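Local coordinates for protein putative Acetyltransferase (Lactobacillus plantarum WCFS1, PDB 3EFA) that probably transfers an acetyl group from acetyl-coenzyme A to an amine of a substrate not yet identified, as a putative N-acetyltransferase of the GNAT family, at residues A13-A18 with C46-L51; A20-V25 with R76-K81; H70-G75 with R103-G108; R126-P131 with V139-K144. One frame throughout, in Å; residues are numbered along the deposited sequence.

How the contacts relate
All four contacts reach one mixed sheet, the central feature of the GNAT fold. Contacts 1 and 2 pack successive parts of helix 12-29 on strands 48-52 and 71-79; their centres lie about 11 Å apart and they touch through Tyr48 and Arg22. Contact 3 pairs the other end of strand 71-79 with strand 107-113, about 22 Å from contact 2 between centres. Contact 4, the hairpin of strands 126-129 and 139-145, adjoins it: Gly108 N probably bonds Lys144 O. Along the chain contacts 1 and 2 interleave, as do 2 and 3, whereas contact 4 comes last. Contacts 3 and 4 also touch the second subunit, while no residue of contacts 1 or 2 is touched by it.

Contact 1. Residues A13-A18 with C46-L51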
loop_
_atom_site.group_PDB
_atom_site.type_symbol
_atom_site.label_atom_id
_atom_site.label_comp_id
_atom_site.label_asym_id
_atom_site.label_seq_id
_atom_site.Cartn_x
_atom_site.Cartn_y
_atom_site.Cartn_z
ATOM N N ALA A 13 32.827 1.049 5.178
ATOM C CA ALA A 13 33.200 0.452 3.891
ATOM C C ALA A 13 32.001 -0.072 3.070
ATOM O O ALA A 13 31.896 0.209 1.879
ATOM C CB ALA A 13 34.249 -0.655 4.091
ATOM N N ASN A 14 31.109 -0.828 3.702
ATOM C CA ASN A 14 29.924 -1.344 3.012
ATOM C C ASN A 14 28.930 -0.225 2.625
ATOM O O ASN A 14 28.307 -0.250 1.558
ATOM C CB ASN A 14 29.226 -2.415 3.863
ATOM C CG ASN A 14 28.293 -3.307 3.042
ATOM O OD1 ASN A 14 28.714 -3.941 2.063
ATOM N ND2 ASN A 14 27.024 -3.374 3.448
ATOM N N ARG A 15 28.794 0.747 3.516
ATOM C CA ARG A 15 28.003 1.946 3.290
ATOM C C ARG A 15 28.520 2.703 2.064
ATOM O O ARG A 15 27.737 3.189 1.228
ATOM C CB ARG A 15 28.173 2.834 4.515
ATOM C CG ARG A 15 27.104 3.836 4.749
ATOM C CD ARG A 15 27.058 4.154 6.228
ATOM N NE ARG A 15 28.081 5.095 6.641
ATOM C CZ ARG A 15 28.755 5.002 7.786
ATOM N NH1 ARG A 15 28.522 3.996 8.620
ATOM N NH2 ARG A 15 29.678 5.907 8.088
ATOM N N ALA A 16 29.848 2.789 1.966
ATOM C CA ALA A 16 30.503 3.469 0.860
ATOM C C ALA A 16 30.197 2.784 -0.470
ATOM O O ALA A 16 29.871 3.444 -1.453
ATOM C CB ALA A 16 32.043 3.555 1.096
ATOM N N ALA A 17 30.326 1.462 -0.491
ATOM C CA ALA A 17 29.996 0.675 -1.664
ATOM C C ALA A 17 28.563 0.963 -2.170
ATOM O O ALA A 17 28.335 1.167 -3.375
ATOM C CB ALA A 17 30.173 -0.831 -1.360
ATOM N N ALA A 18 27.610 0.985 -1.239
ATOM C CA ALA A 18 26.204 1.221 -1.565
ATOM C C ALA A 18 25.983 2.640 -2.116
ATOM O O ALA A 18 25.254 2.809 -3.090
ATOM C CB ALA A 18 25.334 0.977 -0.365
ATOM N N CYS A 46 21.959 3.003 9.412
ATOM C CA CYS A 46 21.211 2.305 8.359
ATOM C C CYS A 46 22.023 1.149 7.769
ATOM O O CYS A 46 23.202 1.314 7.457
ATOM C CB CYS A 46 20.792 3.266 7.242
ATOM S SG CYS A 46 19.641 2.539 6.002
ATOM N N GLU A 47 21.391 -0.016 7.618
ATOM C CA GLU A 47 22.065 -1.193 7.059
ATOM C C GLU A 47 21.828 -1.369 5.562
ATOM O O GLU A 47 20.713 -1.177 5.080
ATOM C CB GLU A 47 21.648 -2.454 7.817
ATOM C CG GLU A 47 22.133 -2.440 9.268
ATOM C CD GLU A 47 21.770 -3.688 10.048
ATOM O OE1 GLU A 47 20.561 -4.030 10.144
ATOM O OE2 GLU A 47 22.702 -4.315 10.593
ATOM N N TYR A 48 22.871 -1.748 4.825
ATOM C CA TYR A 48 22.729 -1.962 3.378
ATOM C C TYR A 48 23.153 -3.378 2.996
ATOM O O TYR A 48 23.983 -3.977 3.665
ATOM C CB TYR A 48 23.532 -0.908 2.588
ATOM C CG TYR A 48 23.209 0.519 3.002
ATOM C CD1 TYR A 48 22.300 1.288 2.272
ATOM C CD2 TYR A 48 23.784 1.090 4.144
ATOM C CE1 TYR A 48 21.987 2.592 2.656
ATOM C CE2 TYR A 48 23.466 2.395 4.541
ATOM C CZ TYR A 48 22.564 3.146 3.786
ATOM O OH TYR A 48 22.228 4.444 4.154
ATOM N N ALA A 49 22.552 -3.921 1.938
ATOM C CA ALA A 49 22.957 -5.217 1.395
ATOM C C ALA A 49 23.785 -5.008 0.127
ATOM O O ALA A 49 23.311 -4.362 -0.808
ATOM C CB ALA A 49 21.714 -6.107 1.095
ATOM N N VAL A 50 25.008 -5.555 0.093
ATOM C CA VAL A 50 25.888 -5.415 -1.072
ATOM C C VAL A 50 26.474 -6.754 -1.550
ATOM O O VAL A 50 27.010 -7.525 -0.740
ATOM C CB VAL A 50 27.057 -4.400 -0.790
ATOM C CG1 VAL A 50 27.968 -4.233 -2.014
ATOM C CG2 VAL A 50 26.524 -3.057 -0.346
ATOM N N LEU A 51 26.377 -7.022 -2.859
ATOM C CA LEU A 51 26.998 -8.210 -3.478
ATOM C C LEU A 51 28.326 -7.869 -4.183
ATOM O O LEU A 51 28.378 -7.004 -5.060
ATOM C CB LEU A 51 26.022 -8.917 -4.445
ATOM C CG LEU A 51 26.388 -10.314 -5.014
ATOM C CD1 LEU A 51 25.152 -11.176 -5.356
ATOM C CD2 LEU A 51 27.369 -10.266 -6.227
#
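Ala18 and Tyr48 meet where helix 12-29 lies across strand 48-52, the short axes 76° apart and 8.3 Å from each other at closest approach. Ala18 CB sits 3.9 Å from Tyr48 CB and also touches the inner end of the ring, at CG and CD1. The tyrosine ring leans from its CB toward the N-terminal side of the strand because CG stands opposite the carbonyl carbon and next to the backbone N (chi1 -53°). Arg15 meets the same ring farther out, on the same side of its plane as Ala18: CG comes within 3.9 Å of Tyr48 CE2, while the guanidinium continues toward Ala10 and Asp44, with which it makes weak interactions. Beyond the ring, Tyr48 OH is hydrogen-bonded to Asp42.

Val50 fills the next position on the same side of the strand. Its two methyls are shared between helix residues: CG1 lies 4.1 Å from Ala17 CB, and CG2 lies 4.2 Å from Ala18 CB. The side chains of Asn14 and Val50 pass one another head to tail, the amide reaching the strand because CG swings away from the backbone N (chi1 -161°). Asn14 OD1 is pressed to 3.3 Å from Val50 CB and accepts a hydrogen bond from Tyr52 OH, while ND2 stands 3.1 Å from Tyr48 O and bonds weakly to Ser9 O.

The small side chains, Ala17 and Ala18, are on the helix, which lets its backbone come close to the strand; the one buried amide has its polar needs met largely by strands 5-9 and 48-52, which probably fixes its orientation.

Contact 2. Residues A20-V25 with R76-K81. With FMT (formic acid), chain C.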
loop_
_atom_site.group_PDB
_atom_site.type_symbol
_atom_site.label_atom_id
_atom_site.label_comp_id
_atom_site.label_asym_id
_atom_site.label_seq_id
_atom_site.Cartn_x
_atom_site.Cartn_y
_atom_site.Cartn_z
ATOM N N ALA A 20 28.220 4.535 -3.643
ATOM C CA ALA A 20 28.918 4.655 -4.918
ATOM C C ALA A 20 28.076 4.091 -6.054
ATOM O O ALA A 20 27.984 4.707 -7.120
ATOM C CB ALA A 20 30.339 3.974 -4.870
ATOM N N LEU A 21 27.465 2.928 -5.826
ATOM C CA LEU A 21 26.538 2.351 -6.817
ATOM C C LEU A 21 25.350 3.285 -7.099
ATOM O O LEU A 21 25.044 3.569 -8.259
ATOM C CB LEU A 21 26.069 0.949 -6.401
ATOM C CG LEU A 21 27.156 -0.154 -6.430
ATOM C CD1 LEU A 21 26.655 -1.514 -5.931
ATOM C CD2 LEU A 21 27.765 -0.305 -7.820
ATOM N N ARG A 22 24.716 3.797 -6.042
ATOM C CA ARG A 22 23.540 4.668 -6.201
ATOM C C ARG A 22 23.880 6.016 -6.872
ATOM O O ARG A 22 23.097 6.530 -7.686
ATOM C CB ARG A 22 22.801 4.870 -4.865
ATOM C CG ARG A 22 22.315 3.552 -4.173
ATOM C CD ARG A 22 22.005 3.755 -2.673
ATOM N NE ARG A 22 21.171 4.933 -2.429
ATOM C CZ ARG A 22 20.914 5.467 -1.232
ATOM N NH1 ARG A 22 21.432 4.942 -0.118
ATOM N NH2 ARG A 22 20.138 6.542 -1.148
ATOM N N GLN A 23 25.046 6.575 -6.550
ATOM C CA GLN A 23 25.481 7.836 -7.173
ATOM C C GLN A 23 25.679 7.641 -8.681
ATOM O O GLN A 23 25.283 8.484 -9.492
ATOM C CB GLN A 23 26.773 8.373 -6.504
ATOM C CG GLN A 23 27.520 9.506 -7.259
ATOM C CD GLN A 23 26.856 10.886 -7.145
ATOM O OE1 GLN A 23 26.101 11.165 -6.206
ATOM N NE2 GLN A 23 27.132 11.752 -8.114
ATOM N N ALA A 24 26.271 6.515 -9.057
ATOM C CA ALA A 24 26.567 6.274 -10.463
ATOM C C ALA A 24 25.299 6.045 -11.283
ATOM O O ALA A 24 25.172 6.598 -12.380
ATOM C CB ALA A 24 27.546 5.103 -10.632
ATOM N N VAL A 25 24.366 5.253 -10.739
ATOM C CA VAL A 25 23.148 4.843 -11.452
ATOM C C VAL A 25 21.998 5.867 -11.417
ATOM O O VAL A 25 21.500 6.293 -12.462
ATOM C CB VAL A 25 22.620 3.468 -10.937
ATOM C CG1 VAL A 25 21.278 3.125 -11.568
ATOM C CG2 VAL A 25 23.629 2.348 -11.215
ATOM N N ARG A 76 16.063 1.381 -2.551
ATOM C CA ARG A 76 17.241 1.871 -3.296
ATOM C C ARG A 76 18.009 0.748 -4.034
ATOM O O ARG A 76 19.239 0.568 -3.866
ATOM C CB ARG A 76 18.158 2.705 -2.381
ATOM C CG ARG A 76 17.445 3.905 -1.704
ATOM C CD ARG A 76 16.783 4.828 -2.738
ATOM N NE ARG A 76 16.591 6.216 -2.296
ATOM C CZ ARG A 76 15.463 6.721 -1.780
ATOM N NH1 ARG A 76 14.385 5.957 -1.590
ATOM N NH2 ARG A 76 15.412 8.011 -1.440
ATOM N N VAL A 77 17.261 0.030 -4.873
ATOM C CA VAL A 77 17.706 -1.173 -5.586
ATOM C C VAL A 77 18.397 -0.848 -6.919
ATOM O O VAL A 77 17.812 -0.184 -7.768
ATOM C CB VAL A 77 16.491 -2.066 -5.894
ATOM C CG1 VAL A 77 16.929 -3.429 -6.442
ATOM C CG2 VAL A 77 15.598 -2.216 -4.642
ATOM N N CYS A 78 19.633 -1.309 -7.110
ATOM C CA CYS A 78 20.344 -1.027 -8.364
ATOM C C CYS A 78 21.574 -1.907 -8.619
ATOM O O CYS A 78 22.127 -2.518 -7.696
ATOM C CB CYS A 78 20.702 0.469 -8.477
ATOM S SG CYS A 78 21.961 1.109 -7.313
ATOM N N THR A 79 21.995 -1.955 -9.881
ATOM C CA THR A 79 23.080 -2.832 -10.314
ATOM C C THR A 79 24.048 -2.081 -11.225
ATOM O O THR A 79 23.616 -1.334 -12.105
ATOM C CB THR A 79 22.522 -4.057 -11.085
ATOM O OG1 THR A 79 21.732 -4.865 -10.203
ATOM C CG2 THR A 79 23.653 -4.911 -11.689
ATOM N N ARG A 80 25.349 -2.281 -11.015
ATOM C CA ARG A 80 26.374 -1.682 -11.875
ATOM C C ARG A 80 26.082 -2.014 -13.344
ATOM O O ARG A 80 25.738 -3.162 -13.683
ATOM C CB ARG A 80 27.780 -2.164 -11.474
ATOM C CG ARG A 80 28.922 -1.361 -12.104
ATOM C CD ARG A 80 30.310 -1.927 -11.793
ATOM N NE ARG A 80 30.679 -1.823 -10.386
ATOM C CZ ARG A 80 31.684 -1.083 -9.902
ATOM N NH1 ARG A 80 32.452 -0.348 -10.700
ATOM N NH2 ARG A 80 31.930 -1.084 -8.599
ATOM N N LYS A 81 26.230 -1.011 -14.209
ATOM C CA LYS A 81 25.780 -1.107 -15.593
ATOM C C LYS A 81 26.330 -2.301 -16.377
ATOM O O LYS A 81 25.582 -3.001 -17.069
ATOM C CB LYS A 81 26.059 0.186 -16.357
ATOM C CG LYS A 81 25.156 0.348 -17.574
ATOM C CD LYS A 81 25.717 1.337 -18.578
ATOM C CE LYS A 81 24.844 1.396 -19.822
ATOM N NZ LYS A 81 25.489 2.164 -20.922
HETATM C C FMT C . 20.045 -6.802 -12.434
HETATM O O1 FMT C . 20.821 -7.537 -11.816
HETATM O O2 FMT C . 20.111 -6.587 -13.647
#
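Arg76 NH2, at the end of a side chain lying across that of Arg22, is held by Glu37 O and by a long, weak ion pair to Asp39. This is one face of the GNAT sheet, where helix 12-29 crosses strand 71-79 at 80°. Arg76 CB and CG rest over one face of the Arg22 guanidinium, CB 3.7 Å from NE, and the two guanidinium planes stand nearly perpendicular (88°). Arg22 NH2 is 3.7 Å from Arg76 NE, but the like charges are probably offset by Glu37 and Asp42, both in salt bridges with Arg22. With a methionine in place of Arg22, these two acids would probably lose their charged mate and Arg76 the flat group beneath its chain.

Cys78 lies at the middle of the apolar part. Its SG, tucked between the backbone N and carbonyl carbon (chi1 68°), reaches Arg22 CG at 4.0 Å and Leu21 CB at 4.2 Å. Leu21 CD2 touches Arg80 CB, 4.1 Å away. Across the strand Thr79 OG1 bonds Thr60; the nearby formate, probably from the crystallisation liquor, also binds Gly85 N and Gly89 N, consistent with the pyrophosphate-binding loop of GNAT enzymes. Val25 CG1 lies 4.1 Å from Cys78 CB.

Contact 3. Residues H70-G75 with R103-G108; sequences HVMRFG and RGFTHG. With FMT (formic acid), chain B.
Strands 71-79 and 107-113 run parallel here, Val71 pairing with His107 and Met72 with Gly108. They are the two strands of a beta-alpha-beta unit of the GNAT fold, linked through helix 88-102. Met72 N donates to His107 O at 2.9 Å, almost in line with the carbonyl bond (C=O...N 174°). Two residues earlier, His70 O takes two amides: Thr106 N at 2.9 Å, lying in the carbonyl plane, and His107 N by a weaker, longer bond.

The main side-chain contact is between Met72, present as selenomethionine, and Phe105. The methionine chain leaves the backbone with CG opposite N (chi1 171°), then bends twice, at chi2 and chi3, and so brings its terminal methyl back over the ring. CE lies 3.8 Å from the ring centroid, 16° from the normal, a CH-pi contact toward the CE2 side. SE stands above the same face but farther off, 5.3 Å from the centroid, completing a Met-aromatic pair. The edge of the Phe105 ring meets the backbone at His70 and Val71, with CD1 3.5 Å from His70 C.

On the opposite side of the sheet from Met72, Val71 CG2 lies against His107 CB. Where the chain leaves helix 88-102 for strand 107-113, His70 CD2 approaches Gly104 O to 3.2 Å; Gly104, with positive phi, is the C-prime residue of the Schellman motif that ends the helix. Arg73 makes a salt bridge with Glu109 and packs on Thr128 of the second subunit. Farther along the strand, Phe74 CE2 rests 4.1 Å from Gly108 CA.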
loop_
_atom_site.group_PDB
_atom_site.type_symbol
_atom_site.label_atom_id
_atom_site.label_comp_id
_atom_site.label_asym_id
_atom_site.label_seq_id
_atom_site.Cartn_x
_atom_site.Cartn_y
_atom_site.Cartn_z
ATOM N N HIS A 70 6.197 -6.312 11.423
ATOM C CA HIS A 70 6.990 -7.406 10.852
ATOM C C HIS A 70 7.054 -7.394 9.321
ATOM O O HIS A 70 7.257 -8.430 8.693
ATOM C CB HIS A 70 6.486 -8.759 11.370
ATOM C CG HIS A 70 6.509 -8.869 12.861
ATOM N ND1 HIS A 70 5.370 -8.797 13.635
ATOM C CD2 HIS A 70 7.544 -9.013 13.727
ATOM C CE1 HIS A 70 5.698 -8.910 14.910
ATOM N NE2 HIS A 70 7.011 -9.042 14.993
ATOM N N VAL A 71 6.883 -6.211 8.740
ATOM C CA VAL A 71 7.055 -6.006 7.306
ATOM C C VAL A 71 8.423 -5.372 7.009
ATOM O O VAL A 71 8.761 -4.322 7.566
ATOM C CB VAL A 71 5.919 -5.120 6.721
ATOM C CG1 VAL A 71 6.166 -4.827 5.243
ATOM C CG2 VAL A 71 4.540 -5.792 6.917
HETATM N N MSE A 72 9.216 -6.031 6.157
HETATM C CA MSE A 72 10.495 -5.484 5.700
HETATM C C MSE A 72 10.371 -4.891 4.309
HETATM O O MSE A 72 9.955 -5.575 3.378
HETATM C CB MSE A 72 11.588 -6.551 5.678
HETATM C CG MSE A 72 12.877 -6.068 5.006
HETATM SE SE MSE A 72 13.896 -4.714 6.020
HETATM C CE MSE A 72 14.212 -5.819 7.614
ATOM N N ARG A 73 10.724 -3.620 4.165
ATOM C CA ARG A 73 10.779 -3.020 2.836
ATOM C C ARG A 73 12.227 -3.023 2.315
ATOM O O ARG A 73 13.160 -2.651 3.041
ATOM C CB ARG A 73 10.162 -1.611 2.823
ATOM C CG ARG A 73 10.250 -0.896 1.466
ATOM C CD ARG A 73 9.815 0.568 1.579
ATOM N NE ARG A 73 8.463 0.652 2.102
ATOM C CZ ARG A 73 7.851 1.770 2.485
ATOM N NH1 ARG A 73 8.479 2.936 2.424
ATOM N NH2 ARG A 73 6.604 1.707 2.945
ATOM N N PHE A 74 12.404 -3.490 1.080
ATOM C CA PHE A 74 13.702 -3.448 0.405
ATOM C C PHE A 74 13.724 -2.271 -0.584
ATOM O O PHE A 74 12.921 -2.241 -1.520
ATOM C CB PHE A 74 13.949 -4.744 -0.367
ATOM C CG PHE A 74 13.763 -6.004 0.449
ATOM C CD1 PHE A 74 14.743 -6.418 1.358
ATOM C CD2 PHE A 74 12.621 -6.793 0.285
ATOM C CE1 PHE A 74 14.585 -7.591 2.101
ATOM C CE2 PHE A 74 12.446 -7.969 1.023
ATOM C CZ PHE A 74 13.428 -8.372 1.933
ATOM N N GLY A 75 14.621 -1.303 -0.381
ATOM C CA GLY A 75 14.684 -0.134 -1.250
ATOM C C GLY A 75 16.033 0.226 -1.875
ATOM O O GLY A 75 17.023 -0.519 -1.742
ATOM N N ARG A 103 15.363 -12.559 11.217
ATOM C CA ARG A 103 15.163 -11.520 12.225
ATOM C C ARG A 103 13.676 -11.265 12.545
ATOM O O ARG A 103 13.322 -10.236 13.119
ATOM C CB ARG A 103 15.889 -10.242 11.802
ATOM C CG ARG A 103 17.397 -10.365 11.939
ATOM C CD ARG A 103 18.208 -9.586 10.888
ATOM N NE ARG A 103 19.635 -9.854 11.078
ATOM C CZ ARG A 103 20.267 -10.930 10.608
ATOM N NH1 ARG A 103 19.615 -11.834 9.889
ATOM N NH2 ARG A 103 21.558 -11.101 10.847
ATOM N N GLY A 104 12.815 -12.209 12.166
ATOM C CA GLY A 104 11.423 -12.187 12.571
ATOM C C GLY A 104 10.461 -11.374 11.716
ATOM O O GLY A 104 9.343 -11.090 12.143
ATOM N N PHE A 105 10.877 -10.986 10.516
ATOM C CA PHE A 105 9.949 -10.329 9.600
ATOM C C PHE A 105 9.235 -11.411 8.795
ATOM O O PHE A 105 9.846 -12.433 8.460
ATOM C CB PHE A 105 10.682 -9.313 8.711
ATOM C CG PHE A 105 11.269 -8.154 9.482
ATOM C CD1 PHE A 105 10.550 -6.976 9.654
ATOM C CD2 PHE A 105 12.538 -8.253 10.063
ATOM C CE1 PHE A 105 11.082 -5.912 10.390
ATOM C CE2 PHE A 105 13.085 -7.188 10.793
ATOM C CZ PHE A 105 12.354 -6.018 10.957
ATOM N N THR A 106 7.945 -11.218 8.517
ATOM C CA THR A 106 7.156 -12.244 7.809
ATOM C C THR A 106 6.720 -11.844 6.399
ATOM O O THR A 106 6.230 -12.673 5.636
ATOM C CB THR A 106 5.885 -12.666 8.597
ATOM O OG1 THR A 106 5.034 -11.529 8.802
ATOM C CG2 THR A 106 6.260 -13.279 9.939
ATOM N N HIS A 107 6.889 -10.576 6.055
ATOM C CA HIS A 107 6.473 -10.107 4.742
ATOM C C HIS A 107 7.498 -9.187 4.094
ATOM O O HIS A 107 8.064 -8.307 4.755
ATOM C CB HIS A 107 5.120 -9.390 4.838
ATOM C CG HIS A 107 3.987 -10.294 5.189
ATOM N ND1 HIS A 107 3.644 -10.587 6.491
ATOM C CD2 HIS A 107 3.118 -10.978 4.408
ATOM C CE1 HIS A 107 2.606 -11.405 6.500
ATOM N NE2 HIS A 107 2.271 -11.659 5.247
ATOM N N GLY A 108 7.720 -9.392 2.796
ATOM C CA GLY A 108 8.540 -8.489 2.012
ATOM C C GLY A 108 7.668 -7.409 1.405
ATOM O O GLY A 108 6.474 -7.634 1.130
HETATM C C FMT B . 5.624 5.467 2.998
HETATM O O1 FMT B . 5.917 4.679 3.891
HETATM O O2 FMT B . 5.713 5.188 1.803
#

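Contact 4. Residues R126-P131 with V139-K144. With FMT (formic acid), chain D.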
loop_
_atom_site.group_PDB
_atom_site.type_symbol
_atom_site.label_atom_id
_atom_site.label_comp_id
_atom_site.label_asym_id
_atom_site.label_seq_id
_atom_site.Cartn_x
_atom_site.Cartn_y
_atom_site.Cartn_z
ATOM N N ARG A 126 3.059 -9.689 -5.361
ATOM C CA ARG A 126 1.824 -9.277 -6.053
ATOM C C ARG A 126 1.456 -7.805 -5.759
ATOM O O ARG A 126 1.700 -7.304 -4.662
ATOM C CB ARG A 126 0.651 -10.203 -5.675
ATOM C CG ARG A 126 0.298 -10.092 -4.208
ATOM C CD ARG A 126 -0.923 -10.902 -3.790
ATOM N NE ARG A 126 -1.502 -10.360 -2.557
ATOM C CZ ARG A 126 -0.846 -10.278 -1.400
ATOM N NH1 ARG A 126 0.418 -10.696 -1.311
ATOM N NH2 ARG A 126 -1.443 -9.768 -0.327
ATOM N N VAL A 127 0.857 -7.124 -6.735
ATOM C CA VAL A 127 0.383 -5.754 -6.541
ATOM C C VAL A 127 -0.716 -5.709 -5.481
ATOM O O VAL A 127 -1.654 -6.498 -5.537
ATOM C CB VAL A 127 -0.182 -5.161 -7.852
ATOM C CG1 VAL A 127 -0.670 -3.711 -7.633
ATOM C CG2 VAL A 127 0.865 -5.246 -8.981
ATOM N N THR A 128 -0.587 -4.812 -4.501
ATOM C CA THR A 128 -1.673 -4.586 -3.535
ATOM C C THR A 128 -2.258 -3.181 -3.637
ATOM O O THR A 128 -3.284 -2.896 -3.038
ATOM C CB THR A 128 -1.279 -4.847 -2.044
ATOM O OG1 THR A 128 -0.117 -4.083 -1.699
ATOM C CG2 THR A 128 -1.038 -6.340 -1.764
ATOM N N ALA A 129 -1.596 -2.309 -4.388
ATOM C CA ALA A 129 -2.076 -0.942 -4.577
ATOM C C ALA A 129 -1.406 -0.279 -5.784
ATOM O O ALA A 129 -0.253 -0.574 -6.106
ATOM C CB ALA A 129 -1.854 -0.112 -3.315
ATOM N N GLY A 130 -2.141 0.605 -6.452
ATOM C CA GLY A 130 -1.618 1.333 -7.594
ATOM C C GLY A 130 -1.967 0.677 -8.912
ATOM O O GLY A 130 -2.716 -0.305 -8.937
ATOM N N PRO A 131 -1.407 1.190 -10.021
ATOM C CA PRO A 131 -0.384 2.247 -10.157
ATOM C C PRO A 131 -0.796 3.663 -9.720
ATOM O O PRO A 131 -1.968 4.024 -9.803
ATOM C CB PRO A 131 -0.089 2.270 -11.666
ATOM C CG PRO A 131 -0.669 1.011 -12.217
ATOM C CD PRO A 131 -1.800 0.628 -11.325
ATOM N N VAL A 139 4.431 4.107 -10.044
ATOM C CA VAL A 139 4.878 3.160 -9.032
ATOM C C VAL A 139 3.760 2.168 -8.684
ATOM O O VAL A 139 2.580 2.490 -8.802
ATOM C CB VAL A 139 5.255 3.902 -7.744
ATOM C CG1 VAL A 139 6.287 3.110 -6.945
ATOM C CG2 VAL A 139 5.783 5.283 -8.074
ATOM N N VAL A 140 4.133 0.963 -8.257
ATOM C CA VAL A 140 3.163 0.004 -7.736
ATOM C C VAL A 140 3.618 -0.538 -6.392
ATOM O O VAL A 140 4.803 -0.780 -6.181
ATOM C CB VAL A 140 2.915 -1.182 -8.700
ATOM C CG1 VAL A 140 1.897 -0.798 -9.782
ATOM C CG2 VAL A 140 4.236 -1.689 -9.309
ATOM N N ILE A 141 2.667 -0.722 -5.483
ATOM C CA ILE A 141 2.956 -1.269 -4.161
ATOM C C ILE A 141 2.792 -2.789 -4.200
ATOM O O ILE A 141 1.729 -3.288 -4.571
ATOM C CB ILE A 141 2.011 -0.649 -3.098
ATOM C CG1 ILE A 141 1.925 0.872 -3.283
ATOM C CG2 ILE A 141 2.459 -0.998 -1.677
ATOM C CD1 ILE A 141 3.225 1.598 -3.046
HETATM N N MSE A 142 3.841 -3.519 -3.820
HETATM C CA MSE A 142 3.847 -4.983 -3.918
HETATM C C MSE A 142 4.197 -5.683 -2.598
HETATM O O MSE A 142 5.028 -5.206 -1.831
HETATM C CB MSE A 142 4.794 -5.454 -5.046
HETATM C CG MSE A 142 4.567 -4.740 -6.391
HETATM SE SE MSE A 142 5.555 -5.452 -7.953
HETATM C CE MSE A 142 4.586 -7.150 -8.124
ATOM N N HIS A 143 3.563 -6.824 -2.340
ATOM C CA HIS A 143 3.870 -7.600 -1.141
ATOM C C HIS A 143 4.112 -9.083 -1.443
ATOM O O HIS A 143 3.723 -9.598 -2.490
ATOM C CB HIS A 143 2.775 -7.417 -0.070
ATOM C CG HIS A 143 2.745 -6.041 0.525
ATOM N ND1 HIS A 143 1.848 -5.073 0.122
ATOM C CD2 HIS A 143 3.535 -5.454 1.458
ATOM C CE1 HIS A 143 2.075 -3.957 0.792
ATOM N NE2 HIS A 143 3.097 -4.160 1.607
ATOM N N LYS A 144 4.783 -9.754 -0.517
ATOM C CA LYS A 144 5.051 -11.179 -0.622
ATOM C C LYS A 144 5.122 -11.772 0.779
ATOM O O LYS A 144 5.733 -11.192 1.674
ATOM C CB LYS A 144 6.386 -11.419 -1.342
ATOM C CG LYS A 144 6.838 -12.877 -1.319
ATOM C CD LYS A 144 8.166 -13.101 -2.031
ATOM C CE LYS A 144 8.544 -14.579 -1.980
ATOM N NZ LYS A 144 9.880 -14.873 -2.582
HETATM C C FMT D . 2.632 -13.546 -2.168
HETATM O O1 FMT D . 2.504 -13.965 -1.012
HETATM O O2 FMT D . 2.037 -12.572 -2.641
#
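Arg126 runs alongside the backbone of His143 and ends on a bound formate, probably from the crystallisation liquor. Its CB only borders the formate, but CG, placed between the backbone N and carbonyl carbon (chi1 65°), comes within 3.4 Å of formate O2 and within 3.9 Å of His143 O. From CG to NE the chain is extended; CD passes the same formate oxygen at 3.6 Å. At the tip NH1 donates to O2 of the formate, 2.8 Å away at the edge of the guanidinium, while Thr128 CG2 lies over one face of the group. Were Arg126 replaced by alanine, the formate would probably keep the Gln145 amide but lose its charged mate, Thr128 CG2 would lose the flat group it lies on, and packing on Ala68 of the second subunit would weaken.

The two strands form an antiparallel beta hairpin with a classic bulge, in which Thr128 and Ala129 both face Ile141. Ile141 O accepts a nearly straight bond from Thr128 N (2.8 Å, 170°) and a weak one from Ala129 N. At the bulge Thr128 OG1 lies at the edge of the His143 ring, sharing a hydrogen bond with ND1 at 2.9 Å; NE2 is bonded to Glu109, so the ring is probably fixed against flipping. Past the bulge Ala129 CB packs 3.9 Å from Ile141 CG1, and Pro131, after a cis peptide bond, lies beside Val140, its CG 4.0 Å from Val140 CG1.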